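Local coordinates for probable outer membrane protein (Pseudomonas aeruginosa, PDB 3DWO) that probably carries long-chain fatty acids or other hydrophobic compounds across the outer membrane, as a beta-barrel channel of the FadL family, at residues Ser159-Ile165 with Gly213-Val219. Sequence-based numbering, arbitrary orientation.
Sequences SLGAGVI and GFFAGAV. With C8E ((hydroxyethyloxy)tri(ethyloxy)octane), chain H.
Gly163 lies beneath the Phe215 ring: its CA sits 3.9 Å from the ring centroid, a CH-pi contact over the face. Phe215 CE1 comes to 3.4 Å from Gly163 C. Phe215 CG stands between its own backbone N and carbonyl carbon (chi1 53°), which swings the ring across onto the neighbouring strand, flat over the backbone of a residue without a side chain. On the barrel's inner side this ring also meets Phe31 edge-to-face and stacks with His233.

On the outer wall, Val164 and Phe214 lie side by side, with CG2 of Val164 3.8 Å from CE1 of Phe214. A detergent tail runs along this surface, its C3 near the plane of the Phe214 ring at the edge and its C5 3.7 Å from Gly163 CA. Farther along the same face, Leu160 CD2 touches Ala218 CB.

Eight backbone hydrogen bonds join the antiparallel strands, two at each of the pairs Ser159-Val219, Gly161-Gly217, Gly163-Phe215 and Ile165-Gly213. Residues between them bond to flanking strands 138-153 and 226-248. Ser159 OG turns inward to hydrogen-bond Ala35 O and also packs against Val219 CB.

This is the alternation of a transmembrane barrel wall: outside, Phe214 and Ala162 meet detergent and the outer row probably faces lipid in the membrane, while inside, Phe215, Ser159 and Val219 meet N-terminal residues.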
loop_
_atom_site.group_PDB
_atom_site.type_symbol
_atom_site.label_atom_id
_atom_site.label_comp_id
_atom_site.label_asym_id
_atom_site.label_seq_id
_atom_site.Cartn_x
_atom_site.Cartn_y
_atom_site.Cartn_z
ATOM N N SER A 159 19.426 -2.252 -24.053
ATOM C CA SER A 159 18.899 -3.572 -23.743
ATOM C C SER A 159 17.423 -3.472 -23.398
ATOM O O SER A 159 16.913 -2.392 -23.098
ATOM C CB SER A 159 19.656 -4.194 -22.566
ATOM O OG SER A 159 19.463 -3.451 -21.376
ATOM N N LEU A 160 16.744 -4.610 -23.444
ATOM C CA LEU A 160 15.328 -4.676 -23.135
ATOM C C LEU A 160 15.119 -5.740 -22.069
ATOM O O LEU A 160 15.990 -6.583 -21.844
ATOM C CB LEU A 160 14.534 -5.025 -24.396
ATOM C CG LEU A 160 14.764 -4.077 -25.579
ATOM C CD1 LEU A 160 14.017 -4.582 -26.797
ATOM C CD2 LEU A 160 14.304 -2.680 -25.210
ATOM N N GLY A 161 13.967 -5.695 -21.410
ATOM C CA GLY A 161 13.682 -6.667 -20.371
ATOM C C GLY A 161 12.196 -6.903 -20.233
ATOM O O GLY A 161 11.394 -6.021 -20.529
ATOM N N ALA A 162 11.825 -8.096 -19.789
ATOM C CA ALA A 162 10.422 -8.433 -19.614
ATOM C C ALA A 162 10.296 -9.470 -18.511
ATOM O O ALA A 162 11.197 -10.285 -18.310
ATOM C CB ALA A 162 9.848 -8.979 -20.916
ATOM N N GLY A 163 9.176 -9.442 -17.799
ATOM C CA GLY A 163 8.983 -10.396 -16.727
ATOM C C GLY A 163 7.532 -10.591 -16.355
ATOM O O GLY A 163 6.652 -9.843 -16.784
ATOM N N VAL A 164 7.286 -11.619 -15.555
ATOM C CA VAL A 164 5.944 -11.929 -15.097
ATOM C C VAL A 164 5.981 -12.025 -13.587
ATOM O O VAL A 164 6.931 -12.548 -13.018
ATOM C CB VAL A 164 5.460 -13.282 -15.637
ATOM C CG1 VAL A 164 6.455 -14.363 -15.265
ATOM C CG2 VAL A 164 4.092 -13.618 -15.050
ATOM N N ILE A 165 4.949 -11.513 -12.935
ATOM C CA ILE A 165 4.889 -11.585 -11.488
ATOM C C ILE A 165 3.634 -12.336 -11.079
ATOM O O ILE A 165 2.545 -12.047 -11.574
ATOM C CB ILE A 165 4.879 -10.169 -10.855
ATOM C CG1 ILE A 165 4.557 -10.262 -9.362
ATOM C CG2 ILE A 165 3.887 -9.278 -11.583
ATOM C CD1 ILE A 165 4.590 -8.924 -8.643
ATOM N N GLY A 213 0.862 -10.781 -13.323
ATOM C CA GLY A 213 1.095 -9.424 -13.764
ATOM C C GLY A 213 2.298 -9.394 -14.690
ATOM O O GLY A 213 3.156 -10.275 -14.639
ATOM N N PHE A 214 2.368 -8.382 -15.540
ATOM C CA PHE A 214 3.477 -8.273 -16.465
ATOM C C PHE A 214 4.149 -6.909 -16.391
ATOM O O PHE A 214 3.513 -5.904 -16.077
ATOM C CB PHE A 214 2.979 -8.568 -17.879
ATOM C CG PHE A 214 2.426 -9.959 -18.033
ATOM C CD1 PHE A 214 3.266 -11.029 -18.339
ATOM C CD2 PHE A 214 1.077 -10.215 -17.798
ATOM C CE1 PHE A 214 2.772 -12.335 -18.404
ATOM C CE2 PHE A 214 0.570 -11.517 -17.859
ATOM C CZ PHE A 214 1.421 -12.578 -18.163
ATOM N N PHE A 215 5.450 -6.894 -16.647
ATOM C CA PHE A 215 6.222 -5.663 -16.631
ATOM C C PHE A 215 7.360 -5.778 -17.641
ATOM O O PHE A 215 7.735 -6.884 -18.044
ATOM C CB PHE A 215 6.786 -5.396 -15.234
ATOM C CG PHE A 215 7.567 -6.543 -14.664
ATOM C CD1 PHE A 215 6.917 -7.603 -14.042
ATOM C CD2 PHE A 215 8.957 -6.560 -14.744
ATOM C CE1 PHE A 215 7.641 -8.663 -13.504
ATOM C CE2 PHE A 215 9.687 -7.610 -14.213
ATOM C CZ PHE A 215 9.030 -8.666 -13.589
ATOM N N ALA A 216 7.902 -4.635 -18.048
ATOM C CA ALA A 216 8.987 -4.601 -19.022
ATOM C C ALA A 216 9.847 -3.366 -18.801
ATOM O O ALA A 216 9.470 -2.456 -18.061
ATOM C CB ALA A 216 8.415 -4.592 -20.437
ATOM N N GLY A 217 11.006 -3.335 -19.446
ATOM C CA GLY A 217 11.884 -2.197 -19.295
ATOM C C GLY A 217 12.921 -2.076 -20.389
ATOM O O GLY A 217 13.130 -2.991 -21.187
ATOM N N ALA A 218 13.577 -0.926 -20.418
ATOM C CA ALA A 218 14.610 -0.654 -21.398
ATOM C C ALA A 218 15.688 0.179 -20.725
ATOM O O ALA A 218 15.393 1.013 -19.871
ATOM C CB ALA A 218 14.020 0.100 -22.581
ATOM N N VAL A 219 16.938 -0.066 -21.101
ATOM C CA VAL A 219 18.063 0.675 -20.551
ATOM C C VAL A 219 18.922 1.189 -21.696
ATOM O O VAL A 219 19.141 0.489 -22.688
ATOM C CB VAL A 219 18.931 -0.205 -19.629
ATOM C CG1 VAL A 219 20.234 0.505 -19.303
ATOM C CG2 VAL A 219 18.173 -0.514 -18.349
HETATM C C2 C8E H . 5.754 -11.704 -21.339
HETATM C C3 C8E H . 6.691 -11.561 -20.228
HETATM C C4 C8E H . 7.881 -12.311 -20.578
HETATM C C5 C8E H . 8.416 -12.957 -19.359
HETATM C C6 C8E H . 9.308 -14.038 -19.730
HETATM C C7 C8E H . 10.173 -14.052 -18.564
HETATM C C8 C8E H . 10.185 -15.414 -18.000
HETATM O O9 C8E H . 10.205 -15.752 -16.629
#